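Local coordinates for protein taurocyamine kinase (Schistosoma mansoni, PDB 4WOD) that catalyses the reversible, magnesium-dependent transfer of phosphate between ATP and the guanidino substrate taurocyamine, as a duplicated two-repeat phosphagen kinase, at residues 147-150 and 151-155; 207-210 and 211-215; 506-509 and 510-514; 604-607 and 608-612. The protein carries 4 engineered substitutions. All coordinates share one frame; numbering follows the deposited sequence.

Contact 1: 147-150 and 151-155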
ATOM      1  N   ASN A 147     -23.995  32.201 -19.291  1.00 17.76           N
ATOM      2  CA  ASN A 147     -25.031  32.417 -20.304  1.00 19.58           C
ATOM      3  C   ASN A 147     -24.755  31.608 -21.569  1.00 20.38           C
ATOM      4  O   ASN A 147     -25.655  30.961 -22.114  1.00 22.05           O
ATOM      5  CB  ASN A 147     -25.151  33.903 -20.680  1.00 21.11           C
ATOM      6  CG  ASN A 147     -25.708  34.769 -19.548  1.00 19.85           C
ATOM      7  OD1 ASN A 147     -26.363  34.285 -18.633  1.00 21.49           O
ATOM      8  ND2 ASN A 147     -25.427  36.060 -19.612  1.00 20.15           N
ATOM      9  N   LYS A 148     -23.510  31.669 -22.034  1.00 18.03           N
ATOM     10  CA  LYS A 148     -23.063  30.906 -23.188  1.00 18.38           C
ATOM     11  C   LYS A 148     -23.347  29.420 -22.981  1.00 20.99           C
ATOM     12  O   LYS A 148     -23.891  28.733 -23.862  1.00 17.99           O
ATOM     13  CB  LYS A 148     -21.568  31.143 -23.419  1.00 20.17           C
ATOM     14  CG  LYS A 148     -21.035  30.717 -24.783  1.00 19.64           C
ATOM     15  CD  LYS A 148     -19.494  30.818 -24.791  1.00 20.53           C
ATOM     16  CE  LYS A 148     -18.951  31.064 -26.178  1.00 28.75           C
ATOM     17  NZ  LYS A 148     -19.106  32.499 -26.585  1.00 32.21           N
ATOM     18  N   ILE A 149     -23.014  28.929 -21.789  1.00 16.36           N
ATOM     19  CA  ILE A 149     -23.218  27.510 -21.500  1.00 16.86           C
ATOM     20  C   ILE A 149     -24.698  27.132 -21.323  1.00 19.10           C
ATOM     21  O   ILE A 149     -25.147  26.101 -21.863  1.00 19.79           O
ATOM     22  CB  ILE A 149     -22.415  27.082 -20.246  1.00 15.62           C
ATOM     23  CG1 ILE A 149     -20.916  27.175 -20.552  1.00 17.10           C
ATOM     24  CG2 ILE A 149     -22.749  25.648 -19.885  1.00 18.34           C
ATOM     25  CD1 ILE A 149     -19.987  27.060 -19.336  1.00 15.93           C
ATOM     26  N   SER A 150     -25.466  27.930 -20.577  1.00 17.55           N
ATOM     27  CA  SER A 150     -26.883  27.573 -20.383  1.00 21.44           C
ATOM     28  C   SER A 150     -27.633  27.620 -21.708  1.00 20.77           C
ATOM     29  O   SER A 150     -28.585  26.869 -21.915  1.00 22.43           O
ATOM     30  CB  SER A 150     -27.569  28.483 -19.366  1.00 18.79           C
ATOM     31  OG  SER A 150     -27.551  29.826 -19.807  1.00 20.09           O
ATOM     32  N   THR A 151     -27.188  28.485 -22.610  1.00 16.65           N
ATOM     33  CA  THR A 151     -27.826  28.576 -23.923  1.00 22.17           C
ATOM     34  C   THR A 151     -27.590  27.295 -24.731  1.00 22.74           C
ATOM     35  O   THR A 151     -28.511  26.778 -25.371  1.00 22.68           O
ATOM     36  CB  THR A 151     -27.319  29.789 -24.724  1.00 19.44           C
ATOM     37  OG1 THR A 151     -27.681  30.999 -24.058  1.00 19.12           O
ATOM     38  CG2 THR A 151     -27.930  29.796 -26.127  1.00 24.41           C
ATOM     39  N   ALA A 152     -26.354  26.798 -24.693  1.00 18.23           N
ATOM     40  CA  ALA A 152     -25.990  25.523 -25.303  1.00 22.99           C
ATOM     41  C   ALA A 152     -26.781  24.366 -24.683  1.00 22.06           C
ATOM     42  O   ALA A 152     -27.212  23.452 -25.388  1.00 23.24           O
ATOM     43  CB  ALA A 152     -24.480  25.261 -25.169  1.00 15.82           C
ATOM     44  N   LEU A 153     -26.971  24.404 -23.369  1.00 19.31           N
ATOM     45  CA  LEU A 153     -27.716  23.339 -22.693  1.00 22.60           C
ATOM     46  C   LEU A 153     -29.190  23.397 -23.059  1.00 27.63           C
ATOM     47  O   LEU A 153     -29.853  22.366 -23.154  1.00 31.51           O
ATOM     48  CB  LEU A 153     -27.558  23.427 -21.175  1.00 25.49           C
ATOM     49  CG  LEU A 153     -26.207  23.044 -20.563  1.00 21.58           C
ATOM     50  CD1 LEU A 153     -26.266  23.161 -19.053  1.00 21.31           C
ATOM     51  CD2 LEU A 153     -25.854  21.630 -20.974  1.00 21.53           C
ATOM     52  N   HIS A 154     -29.708  24.605 -23.263  1.00 26.87           N
ATOM     53  CA  HIS A 154     -31.117  24.765 -23.601  1.00 33.28           C
ATOM     54  C   HIS A 154     -31.414  24.173 -24.968  1.00 34.12           C
ATOM     55  O   HIS A 154     -32.570  23.918 -25.304  1.00 37.80           O
ATOM     56  CB  HIS A 154     -31.520  26.241 -23.569  1.00 38.61           C
ATOM     57  CG  HIS A 154     -32.992  26.459 -23.405  1.00 47.77           C
ATOM     58  ND1 HIS A 154     -33.935  25.606 -23.936  1.00 51.93           N
ATOM     59  CD2 HIS A 154     -33.684  27.421 -22.749  1.00 54.87           C
ATOM     60  CE1 HIS A 154     -35.144  26.038 -23.625  1.00 54.20           C
ATOM     61  NE2 HIS A 154     -35.020  27.139 -22.904  1.00 57.47           N
ATOM     62  N   ASN A 155     -30.363  23.944 -25.750  1.00 33.73           N
ATOM     63  CA  ASN A 155     -30.516  23.462 -27.113  1.00 30.65           C
ATOM     64  C   ASN A 155     -30.291  21.954 -27.269  1.00 30.76           C
ATOM     65  O   ASN A 155     -30.292  21.436 -28.384  1.00 34.38           O
ATOM     66  CB  ASN A 155     -29.582  24.245 -28.040  1.00 35.12           C
ATOM     67  CG  ASN A 155     -30.016  25.702 -28.209  1.00 39.44           C
ATOM     68  OD1 ASN A 155     -31.206  26.020 -28.118  1.00 44.86           O
ATOM     69  ND2 ASN A 155     -29.054  26.592 -28.450  1.00 37.27           N
TER

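Contact 2: 207-210 and 211-215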
ATOM      1  N   ILE A 207     -26.753  24.795 -11.947  1.00 16.54           N
ATOM      2  CA  ILE A 207     -26.818  23.375 -12.284  1.00 17.82           C
ATOM      3  C   ILE A 207     -27.943  23.102 -13.259  1.00 23.23           C
ATOM      4  O   ILE A 207     -28.945  23.826 -13.286  1.00 23.69           O
ATOM      5  CB  ILE A 207     -27.023  22.476 -11.028  1.00 22.23           C
ATOM      6  CG1 ILE A 207     -28.391  22.716 -10.398  1.00 24.49           C
ATOM      7  CG2 ILE A 207     -25.954  22.728  -9.994  1.00 19.52           C
ATOM      8  CD1 ILE A 207     -28.742  21.674  -9.357  1.00 27.44           C
ATOM      9  N   PHE A 208     -27.778  22.051 -14.053  1.00 19.10           N
ATOM     10  CA  PHE A 208     -28.792  21.644 -15.017  1.00 22.12           C
ATOM     11  C   PHE A 208     -29.112  20.163 -14.808  1.00 21.47           C
ATOM     12  O   PHE A 208     -28.197  19.344 -14.662  1.00 19.57           O
ATOM     13  CB  PHE A 208     -28.314  21.898 -16.454  1.00 20.17           C
ATOM     14  CG  PHE A 208     -29.295  21.442 -17.513  1.00 25.28           C
ATOM     15  CD1 PHE A 208     -30.225  22.326 -18.038  1.00 22.76           C
ATOM     16  CD2 PHE A 208     -29.299  20.123 -17.965  1.00 20.85           C
ATOM     17  CE1 PHE A 208     -31.141  21.915 -19.000  1.00 26.10           C
ATOM     18  CE2 PHE A 208     -30.208  19.704 -18.933  1.00 23.23           C
ATOM     19  CZ  PHE A 208     -31.127  20.597 -19.451  1.00 23.79           C
ATOM     20  N   ILE A 209     -30.405  19.834 -14.788  1.00 18.49           N
ATOM     21  CA  ILE A 209     -30.868  18.462 -14.603  1.00 21.65           C
ATOM     22  C   ILE A 209     -31.920  18.128 -15.651  1.00 25.57           C
ATOM     23  O   ILE A 209     -32.812  18.943 -15.915  1.00 26.03           O
ATOM     24  CB  ILE A 209     -31.488  18.230 -13.204  1.00 25.64           C
ATOM     25  CG1 ILE A 209     -30.842  19.124 -12.150  1.00 25.61           C
ATOM     26  CG2 ILE A 209     -31.444  16.736 -12.801  1.00 24.41           C
ATOM     27  CD1 ILE A 209     -31.465  18.982 -10.798  1.00 27.93           C
ATOM     28  N   ASN A 210     -31.828  16.943 -16.250  1.00 23.58           N
ATOM     29  CA  ASN A 210     -32.859  16.536 -17.197  1.00 24.99           C
ATOM     30  C   ASN A 210     -34.050  15.939 -16.451  1.00 25.73           C
ATOM     31  O   ASN A 210     -33.988  15.697 -15.241  1.00 21.68           O
ATOM     32  CB  ASN A 210     -32.313  15.561 -18.258  1.00 27.26           C
ATOM     33  CG  ASN A 210     -31.927  14.181 -17.695  1.00 22.46           C
ATOM     34  OD1 ASN A 210     -31.640  14.010 -16.506  1.00 20.52           O
ATOM     35  ND2 ASN A 210     -31.875  13.198 -18.585  1.00 22.91           N
ATOM     36  N   LYS A 211     -35.147  15.745 -17.177  1.00 29.06           N
ATOM     37  CA  LYS A 211     -36.383  15.287 -16.561  1.00 26.83           C
ATOM     38  C   LYS A 211     -36.212  13.920 -15.915  1.00 24.27           C
ATOM     39  O   LYS A 211     -36.745  13.688 -14.837  1.00 29.19           O
ATOM     40  CB  LYS A 211     -37.513  15.266 -17.587  1.00 30.75           C
ATOM     41  CG  LYS A 211     -37.894  16.661 -18.057  1.00 35.20           C
ATOM     42  CD  LYS A 211     -39.164  16.669 -18.903  1.00 46.00           C
ATOM     43  CE  LYS A 211     -38.832  16.610 -20.389  1.00 46.38           C
ATOM     44  NZ  LYS A 211     -39.865  17.306 -21.208  1.00 54.92           N
ATOM     45  N   GLN A 212     -35.431  13.036 -16.540  1.00 25.26           N
ATOM     46  CA  GLN A 212     -35.228  11.684 -16.001  1.00 25.58           C
ATOM     47  C   GLN A 212     -34.259  11.651 -14.828  1.00 27.30           C
ATOM     48  O   GLN A 212     -34.044  10.597 -14.241  1.00 27.01           O
ATOM     49  CB  GLN A 212     -34.703  10.723 -17.079  1.00 28.27           C
ATOM     50  CG  GLN A 212     -35.527  10.614 -18.342  1.00 29.50           C
ATOM     51  CD  GLN A 212     -35.031  11.549 -19.423  1.00 40.92           C
ATOM     52  OE1 GLN A 212     -35.114  12.780 -19.289  1.00 40.53           O
ATOM     53  NE2 GLN A 212     -34.496  10.975 -20.504  1.00 38.25           N
ATOM     54  N   LYS A 213     -33.646  12.792 -14.513  1.00 25.89           N
ATOM     55  CA  LYS A 213     -32.698  12.896 -13.398  1.00 22.51           C
ATOM     56  C   LYS A 213     -31.530  11.902 -13.480  1.00 20.90           C
ATOM     57  O   LYS A 213     -31.051  11.408 -12.460  1.00 20.75           O
ATOM     58  CB  LYS A 213     -33.430  12.725 -12.066  1.00 28.87           C
ATOM     59  CG  LYS A 213     -34.602  13.696 -11.883  1.00 30.71           C
ATOM     60  CD  LYS A 213     -34.981  13.882 -10.423  1.00 33.12           C
ATOM     61  CE  LYS A 213     -36.166  14.848 -10.302  1.00 46.25           C
ATOM     62  NZ  LYS A 213     -36.428  15.304  -8.901  1.00 52.20           N
ATOM     63  N   ASN A 214     -31.080  11.615 -14.696  1.00 20.02           N
ATOM     64  CA  ASN A 214     -29.920  10.756 -14.916  1.00 19.53           C
ATOM     65  C   ASN A 214     -28.806  11.493 -15.686  1.00 19.90           C
ATOM     66  O   ASN A 214     -27.851  10.872 -16.158  1.00 20.48           O
ATOM     67  CB  ASN A 214     -30.338   9.480 -15.660  1.00 23.02           C
ATOM     68  CG  ASN A 214     -30.956   9.772 -17.013  1.00 22.79           C
ATOM     69  OD1 ASN A 214     -30.846  10.887 -17.524  1.00 19.14           O
ATOM     70  ND2 ASN A 214     -31.591   8.764 -17.610  1.00 20.08           N
ATOM     71  N   PHE A 215     -28.961  12.812 -15.806  1.00 16.69           N
ATOM     72  CA  PHE A 215     -28.037  13.696 -16.520  1.00 19.93           C
ATOM     73  C   PHE A 215     -27.973  15.004 -15.763  1.00 19.39           C
ATOM     74  O   PHE A 215     -28.994  15.625 -15.498  1.00 20.23           O
ATOM     75  CB  PHE A 215     -28.486  13.932 -17.962  1.00 16.27           C
ATOM     76  CG  PHE A 215     -27.572  14.848 -18.755  1.00 16.47           C
ATOM     77  CD1 PHE A 215     -26.387  14.363 -19.300  1.00 18.46           C
ATOM     78  CD2 PHE A 215     -27.914  16.180 -18.978  1.00 20.53           C
ATOM     79  CE1 PHE A 215     -25.544  15.199 -20.038  1.00 20.97           C
ATOM     80  CE2 PHE A 215     -27.080  17.023 -19.713  1.00 18.14           C
ATOM     81  CZ  PHE A 215     -25.894  16.528 -20.247  1.00 19.78           C
TER

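Contact 3: 506-509 and 510-514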
ATOM      1  N   ILE A 506      -4.520  -9.537  20.923  1.00 21.44           N
ATOM      2  CA  ILE A 506      -4.666  -8.913  22.232  1.00 21.55           C
ATOM      3  C   ILE A 506      -4.395  -9.925  23.334  1.00 21.33           C
ATOM      4  O   ILE A 506      -3.705  -9.625  24.321  1.00 17.69           O
ATOM      5  CB  ILE A 506      -6.085  -8.307  22.423  1.00 20.06           C
ATOM      6  CG1 ILE A 506      -6.317  -7.172  21.428  1.00 23.92           C
ATOM      7  CG2 ILE A 506      -6.279  -7.819  23.842  1.00 27.16           C
ATOM      8  CD1 ILE A 506      -7.762  -6.677  21.394  1.00 24.12           C
ATOM      9  N   LYS A 507      -4.935 -11.130  23.178  1.00 16.54           N
ATOM     10  CA  LYS A 507      -4.698 -12.148  24.187  1.00 17.97           C
ATOM     11  C   LYS A 507      -3.232 -12.596  24.161  1.00 18.30           C
ATOM     12  O   LYS A 507      -2.621 -12.757  25.220  1.00 18.42           O
ATOM     13  CB  LYS A 507      -5.637 -13.347  24.001  1.00 13.03           C
ATOM     14  CG  LYS A 507      -5.343 -14.458  25.028  1.00 25.63           C
ATOM     15  CD  LYS A 507      -6.581 -15.259  25.423  1.00 36.41           C
ATOM     16  CE  LYS A 507      -6.300 -16.126  26.646  1.00 38.36           C
ATOM     17  NZ  LYS A 507      -7.503 -16.892  27.083  1.00 47.94           N
ATOM     18  N   LEU A 508      -2.663 -12.754  22.961  1.00 17.24           N
ATOM     19  CA  LEU A 508      -1.259 -13.152  22.812  1.00 17.59           C
ATOM     20  C   LEU A 508      -0.359 -12.160  23.537  1.00 18.36           C
ATOM     21  O   LEU A 508       0.594 -12.542  24.228  1.00 17.42           O
ATOM     22  CB  LEU A 508      -0.845 -13.219  21.340  1.00 16.58           C
ATOM     23  CG  LEU A 508       0.629 -13.616  21.157  1.00 19.19           C
ATOM     24  CD1 LEU A 508       0.860 -15.053  21.612  1.00 17.00           C
ATOM     25  CD2 LEU A 508       1.101 -13.425  19.730  1.00 16.51           C
ATOM     26  N   GLU A 509      -0.689 -10.883  23.381  1.00 17.74           N
ATOM     27  CA  GLU A 509       0.152  -9.820  23.919  1.00 19.16           C
ATOM     28  C   GLU A 509       0.074  -9.825  25.448  1.00 18.50           C
ATOM     29  O   GLU A 509       1.073  -9.575  26.129  1.00 17.84           O
ATOM     30  CB  GLU A 509      -0.266  -8.469  23.345  1.00 20.91           C
ATOM     31  CG  GLU A 509       0.531  -7.283  23.891  1.00 18.70           C
ATOM     32  CD  GLU A 509      -0.039  -5.955  23.437  1.00 22.16           C
ATOM     33  OE1 GLU A 509      -1.284  -5.787  23.477  1.00 25.08           O
ATOM     34  OE2 GLU A 509       0.751  -5.072  23.026  1.00 21.86           O
ATOM     35  N   GLN A 510      -1.102 -10.137  25.981  1.00 15.90           N
ATOM     36  CA  GLN A 510      -1.267 -10.248  27.435  1.00 20.09           C
ATOM     37  C   GLN A 510      -0.432 -11.386  28.021  1.00 19.69           C
ATOM     38  O   GLN A 510       0.210 -11.220  29.075  1.00 18.21           O
ATOM     39  CB  GLN A 510      -2.750 -10.443  27.800  1.00 21.79           C
ATOM     40  CG  GLN A 510      -3.607  -9.219  27.510  1.00 27.51           C
ATOM     41  CD  GLN A 510      -5.105  -9.497  27.594  1.00 33.25           C
ATOM     42  OE1 GLN A 510      -5.531 -10.643  27.756  1.00 36.20           O
ATOM     43  NE2 GLN A 510      -5.909  -8.443  27.478  1.00 34.67           N
ATOM     44  N   VAL A 511      -0.440 -12.539  27.345  1.00 17.98           N
ATOM     45  CA  VAL A 511       0.395 -13.680  27.745  1.00 18.98           C
ATOM     46  C   VAL A 511       1.872 -13.303  27.743  1.00 19.26           C
ATOM     47  O   VAL A 511       2.568 -13.464  28.754  1.00 16.10           O
ATOM     48  CB  VAL A 511       0.190 -14.916  26.804  1.00 18.80           C
ATOM     49  CG1 VAL A 511       1.313 -15.965  26.980  1.00 16.69           C
ATOM     50  CG2 VAL A 511      -1.184 -15.546  27.007  1.00 17.28           C
ATOM     51  N   ILE A 512       2.346 -12.793  26.608  1.00 18.30           N
ATOM     52  CA  ILE A 512       3.773 -12.530  26.413  1.00 17.38           C
ATOM     53  C   ILE A 512       4.266 -11.344  27.257  1.00 18.97           C
ATOM     54  O   ILE A 512       5.326 -11.443  27.901  1.00 17.97           O
ATOM     55  CB  ILE A 512       4.098 -12.259  24.908  1.00 13.45           C
ATOM     56  CG1 ILE A 512       3.957 -13.549  24.093  1.00 15.22           C
ATOM     57  CG2 ILE A 512       5.488 -11.705  24.754  1.00 15.32           C
ATOM     58  CD1 ILE A 512       4.143 -13.341  22.600  1.00 15.80           C
ATOM     59  N   SER A 513       3.520 -10.235  27.268  1.00 13.56           N
ATOM     60  CA  SER A 513       3.993  -9.036  27.993  1.00 17.34           C
ATOM     61  C   SER A 513       4.001  -9.300  29.502  1.00 19.22           C
ATOM     62  O   SER A 513       4.906  -8.854  30.212  1.00 19.30           O
ATOM     63  CB  SER A 513       3.154  -7.798  27.678  1.00 19.10           C
ATOM     64  OG  SER A 513       1.821  -7.929  28.145  1.00 20.29           O
ATOM     65  N   GLY A 514       3.012 -10.047  29.973  1.00 15.67           N
ATOM     66  CA  GLY A 514       3.001 -10.510  31.350  1.00 17.35           C
ATOM     67  C   GLY A 514       4.290 -11.214  31.741  1.00 13.79           C
ATOM     68  O   GLY A 514       4.859 -10.927  32.791  1.00 16.18           O
TER

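Contact 4: 604-607 and 608-612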
ATOM      1  N   LYS A 604      24.815 -16.980  26.259  1.00 13.79           N
ATOM      2  CA  LYS A 604      24.376 -17.258  27.615  1.00 18.54           C
ATOM      3  C   LYS A 604      23.142 -16.410  27.976  1.00 20.71           C
ATOM      4  O   LYS A 604      22.143 -16.950  28.438  1.00 17.66           O
ATOM      5  CB  LYS A 604      25.517 -16.998  28.605  1.00 21.91           C
ATOM      6  CG  LYS A 604      25.210 -17.432  30.049  1.00 26.00           C
ATOM      7  CD  LYS A 604      26.474 -17.467  30.909  1.00 34.89           C
ATOM      8  CE  LYS A 604      26.153 -17.774  32.370  1.00 39.32           C
ATOM      9  NZ  LYS A 604      25.341 -16.679  32.956  1.00 36.54           N
ATOM     10  N   ARG A 605      23.213 -15.099  27.737  1.00 19.31           N
ATOM     11  CA  ARG A 605      22.097 -14.197  28.022  1.00 18.57           C
ATOM     12  C   ARG A 605      20.853 -14.602  27.226  1.00 18.18           C
ATOM     13  O   ARG A 605      19.757 -14.674  27.774  1.00 17.63           O
ATOM     14  CB  ARG A 605      22.477 -12.740  27.706  1.00 18.79           C
ATOM     15  CG  ARG A 605      21.423 -11.728  28.085  1.00 23.28           C
ATOM     16  CD  ARG A 605      21.979 -10.303  28.028  1.00 24.52           C
ATOM     17  NE  ARG A 605      22.628 -10.036  26.754  1.00 25.42           N
ATOM     18  CZ  ARG A 605      23.933  -9.853  26.589  1.00 21.13           C
ATOM     19  NH1 ARG A 605      24.750  -9.865  27.632  1.00 26.97           N
ATOM     20  NH2 ARG A 605      24.415  -9.638  25.373  1.00 22.48           N
ATOM     21  N   LEU A 606      21.031 -14.877  25.934  1.00 18.92           N
ATOM     22  CA  LEU A 606      19.915 -15.389  25.142  1.00 18.45           C
ATOM     23  C   LEU A 606      19.276 -16.639  25.762  1.00 15.15           C
ATOM     24  O   LEU A 606      18.061 -16.659  25.961  1.00 16.67           O
ATOM     25  CB  LEU A 606      20.343 -15.715  23.712  1.00 15.29           C
ATOM     26  CG  LEU A 606      19.141 -16.223  22.896  1.00 15.63           C
ATOM     27  CD1 LEU A 606      17.967 -15.202  22.918  1.00 16.34           C
ATOM     28  CD2 LEU A 606      19.538 -16.539  21.470  1.00 15.10           C
ATOM     29  N   ILE A 607      20.064 -17.677  26.055  1.00 17.65           N
ATOM     30  CA  ILE A 607      19.483 -18.946  26.531  1.00 18.00           C
ATOM     31  C   ILE A 607      18.703 -18.746  27.838  1.00 19.32           C
ATOM     32  O   ILE A 607      17.593 -19.271  28.026  1.00 15.91           O
ATOM     33  CB  ILE A 607      20.566 -20.057  26.727  1.00 20.61           C
ATOM     34  CG1 ILE A 607      21.337 -20.306  25.426  1.00 20.32           C
ATOM     35  CG2 ILE A 607      19.929 -21.353  27.242  1.00 22.87           C
ATOM     36  CD1 ILE A 607      20.466 -20.509  24.212  1.00 24.98           C
ATOM     37  N   GLU A 608      19.268 -17.946  28.728  1.00 17.91           N
ATOM     38  CA  GLU A 608      18.647 -17.705  30.009  1.00 15.58           C
ATOM     39  C   GLU A 608      17.341 -16.935  29.830  1.00 17.02           C
ATOM     40  O   GLU A 608      16.382 -17.166  30.563  1.00 16.18           O
ATOM     41  CB  GLU A 608      19.603 -16.951  30.927  1.00 18.56           C
ATOM     42  CG  GLU A 608      20.760 -17.819  31.403  1.00 24.63           C
ATOM     43  CD  GLU A 608      21.827 -17.014  32.114  1.00 36.92           C
ATOM     44  OE1 GLU A 608      21.672 -15.771  32.216  1.00 32.47           O
ATOM     45  OE2 GLU A 608      22.824 -17.630  32.553  1.00 38.69           O
ATOM     46  N   GLY A 609      17.294 -16.059  28.828  1.00 14.45           N
ATOM     47  CA  GLY A 609      16.080 -15.323  28.535  1.00 17.73           C
ATOM     48  C   GLY A 609      14.979 -16.190  27.947  1.00 14.79           C
ATOM     49  O   GLY A 609      13.792 -16.017  28.236  1.00 11.72           O
ATOM     50  N   ILE A 610      15.375 -17.111  27.082  1.00 15.54           N
ATOM     51  CA  ILE A 610      14.408 -18.025  26.467  1.00 17.27           C
ATOM     52  C   ILE A 610      13.769 -18.897  27.544  1.00 16.56           C
ATOM     53  O   ILE A 610      12.535 -19.053  27.608  1.00 15.57           O
ATOM     54  CB  ILE A 610      15.069 -18.940  25.403  1.00 14.92           C
ATOM     55  CG1 ILE A 610      15.764 -18.133  24.295  1.00 18.21           C
ATOM     56  CG2 ILE A 610      14.038 -19.920  24.810  1.00 16.11           C
ATOM     57  CD1 ILE A 610      16.511 -19.028  23.306  1.00 14.26           C
ATOM     58  N   ASN A 611      14.618 -19.459  28.397  1.00 14.63           N
ATOM     59  CA  ASN A 611      14.140 -20.275  29.497  1.00 19.27           C
ATOM     60  C   ASN A 611      13.192 -19.514  30.428  1.00 16.64           C
ATOM     61  O   ASN A 611      12.177 -20.052  30.836  1.00 15.05           O
ATOM     62  CB  ASN A 611      15.322 -20.848  30.282  1.00 13.68           C
ATOM     63  CG  ASN A 611      16.041 -21.945  29.514  1.00 26.43           C
ATOM     64  OD1 ASN A 611      15.469 -22.558  28.603  1.00 25.64           O
ATOM     65  ND2 ASN A 611      17.298 -22.193  29.864  1.00 25.34           N
ATOM     66  N   ALA A 612      13.525 -18.263  30.751  1.00 18.01           N
ATOM     67  CA  ALA A 612      12.699 -17.456  31.651  1.00 13.75           C
ATOM     68  C   ALA A 612      11.309 -17.179  31.049  1.00 14.50           C
ATOM     69  O   ALA A 612      10.289 -17.296  31.720  1.00 16.93           O
ATOM     70  CB  ALA A 612      13.410 -16.141  31.983  1.00 12.93           C
TER
HETATM   71  O   HOH W   1      23.914 -13.949  31.355  1.00 37.82           O

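Contact 1: 147-150 and 151-155
Asn147 and Thr151 meet one turn apart near the C-terminal end of helix 139-154, where 147-150 runs straight into 151-155 and four successive i to i+4 backbone bonds join them, from Thr151 N to Asn147 O through His154 N to Ser150 O. What sets the first of these bonds apart is a second donor on the same carbonyl. Thr151 OG1 reaches Asn147 O at 2.8 Å, while the backbone Thr151 N reaches that oxygen at 3.0 Å. The two arrive from opposite faces of the carbonyl plane, the hydroxyl tilted 34° from it. This reach depends on the first torsion of Thr151: with OG1 beside its own backbone N (chi1 -64°), the hydroxyl turns back along the helix, and CG2 takes the place anti to that nitrogen.

On another side of the helix the side chains are apolar. The CG2 branch of Ile149 approaches CG of Leu153 at 4.4 Å, a loose van der Waals contact between residues that are also joined by the backbone bond from Leu153 N to Ile149 O, 2.9 Å long. Both residues press on strand 215-219, Leu153 through Val217 and Ile219, and Ala152 beside them packs on Leu250 of helix 236-251.

The helix is thus amphipathic, with Ile149, Ala152 and Leu153 turned into the protein and Asn147, Lys148 and Thr151 exposed. Because Thr151 spends its hydroxyl proton on a carbonyl of its own helix, its donor is satisfied within the helix, and accepting two donors probably increases the polarisation of Asn147 O.

Contact 2: 207-210 and 211-215
The amide of Asn210 crosses the side chain of Asn214 at about a right angle, with the two amide planes 32° apart, and the pair closes the loop between strands 206-210 and 215-219 from within. Asn210 ND2 donates to Asn214 OD1 at 2.7 Å, an almost straight bond whose acceptor lies in the donor's amide plane. The other end of the same amide takes up backbone donors. Asn214 N meets Asn210 OD1 at 3.1 Å on a lone pair, and Phe215 N adds a weak bond to that oxygen. CG of Asn210 sits between its backbone N and carbonyl carbon (chi1 68°), which folds the amide in over the loop; Glu159 O is a further acceptor for ND2.

Phe215 turns its ring 69° from the Asn210 amide plane and brings CB to 3.5 Å from Asn210 CG. Its CE2 also meets CE2 of Phe208 at 4.2 Å, the Phe208 atom lying at the edge of the Phe215 ring. Tyr160 stacks edge-to-face on Phe215.

Around this buried amide the backbone makes a type I turn, with Lys213 N bonded to Asn210 O at 3.0 Å, and Asn210 N bonds to Phe215 O at 3.2 Å. The result is a beta hairpin whose 211-214 connection starts with that turn and is braced inside by the Asn210 amide, joining neighbouring antiparallel strands of the eight-stranded sheet in the phosphagen kinase catalytic domain.

Contact 3: 506-509 and 510-514
Ile506 and Gln510 make the first of four successive i to i+4 backbone bonds joining 506-509 to 510-514, within helix 502-517; Gln510 N lies 3.1 Å from Ile506 O, and the N-H groups of 511-513 follow in the same register. The last of these four is doubled. Ser513 OG meets Glu509 O at 2.7 Å, and Ser513 N meets it at 2.8 Å, the two donors coming from opposite faces of the carbonyl plane. A first torsion of 65° places the hydroxyl between the serine's backbone N and carbonyl carbon, from where it bends back to the preceding turn. The buried hydroxyl therefore finds its acceptor inside its own helix.

Leu508 and Ile512, also four residues apart, form the apolar contact. CD1 of Ile512 comes to 3.8 Å from CG of Leu508, and the methyl CD1 of the leucine is equally near, so the end of the isoleucine rests against the fork of its neighbour.

This helix belongs to the catalytic domain of the second phosphagen kinase repeat, whose core is an eight-stranded antiparallel sheet. Its edge strand 525-529 receives Glu509 and Ser513: the glutamate packs on Pro529, its OE2 is hydrogen-bonded to the hydroxyl of Tyr527, and Ser513 touches the same tyrosine.

On the outer side, Gln510 lies alongside Ile506 and points the same way. Its extended chain lays the amide end against the isoleucine branch, NE2 3.7 Å from CG2 of Ile506, while its CG rests 3.2 Å from Ile506 O. Ile506 also packs on Val566.

Contact 4: 604-607 and 608-612
Lys604 opens this stretch of helix 599-614 with a salt bridge to Glu608 one turn on, NZ lying 2.7 Å from OE2. The ammonium meets the syn side of that oxygen, 20° out of the carboxylate plane. The lysine chain runs extended until a bend at its last torsion (chi4 -65°) turns NZ back onto the carboxylate, while CE passes 3.3 Å from OE2. A water donates to the other oxygen, Glu608 OE1, at 3.0 Å and accepts only weakly from NZ.

Arg605 turns away from 608-612. Its guanidinium joins Glu522 in a salt bridge and bonds to Gln594, while its carbonyl receives Gly609 N.

Leu606 faces the eight-stranded antiparallel sheet of the second catalytic domain, packing on Ile590 and on Val485, a residue predicted to bind ATP. Across the helical turn its CG lies 3.9 Å from CD1 of Ile610, the two side chains crossing at a slant, and Ile610 continues the apolar face onto Val487.

Ile607 sends CD1 to 4.3 Å from CD1 of Ile610. Its CG2 runs beside Asn611, 3.8 Å from ND2, and both residues touch Phe462.

Followed from the N terminus, the four contacts come in series, neither nesting nor crossing. Contact 1 spans a turn near the end of helix 139-154, and contact 2 then closes the loop between strands 206-210 and 215-219. These two touch, Leu153 CD1 packing on Phe208 CB at 3.5 Å, so helix and hairpin are tied together in the first catalytic domain. Contact 3, on helix 502-517, and contact 4, on helix 599-614, belong to the second; their centres lie about 19 Å apart without touching. Contact 1 is about 68 Å from contact 3 between centres, which reflects the separation of the two repeats.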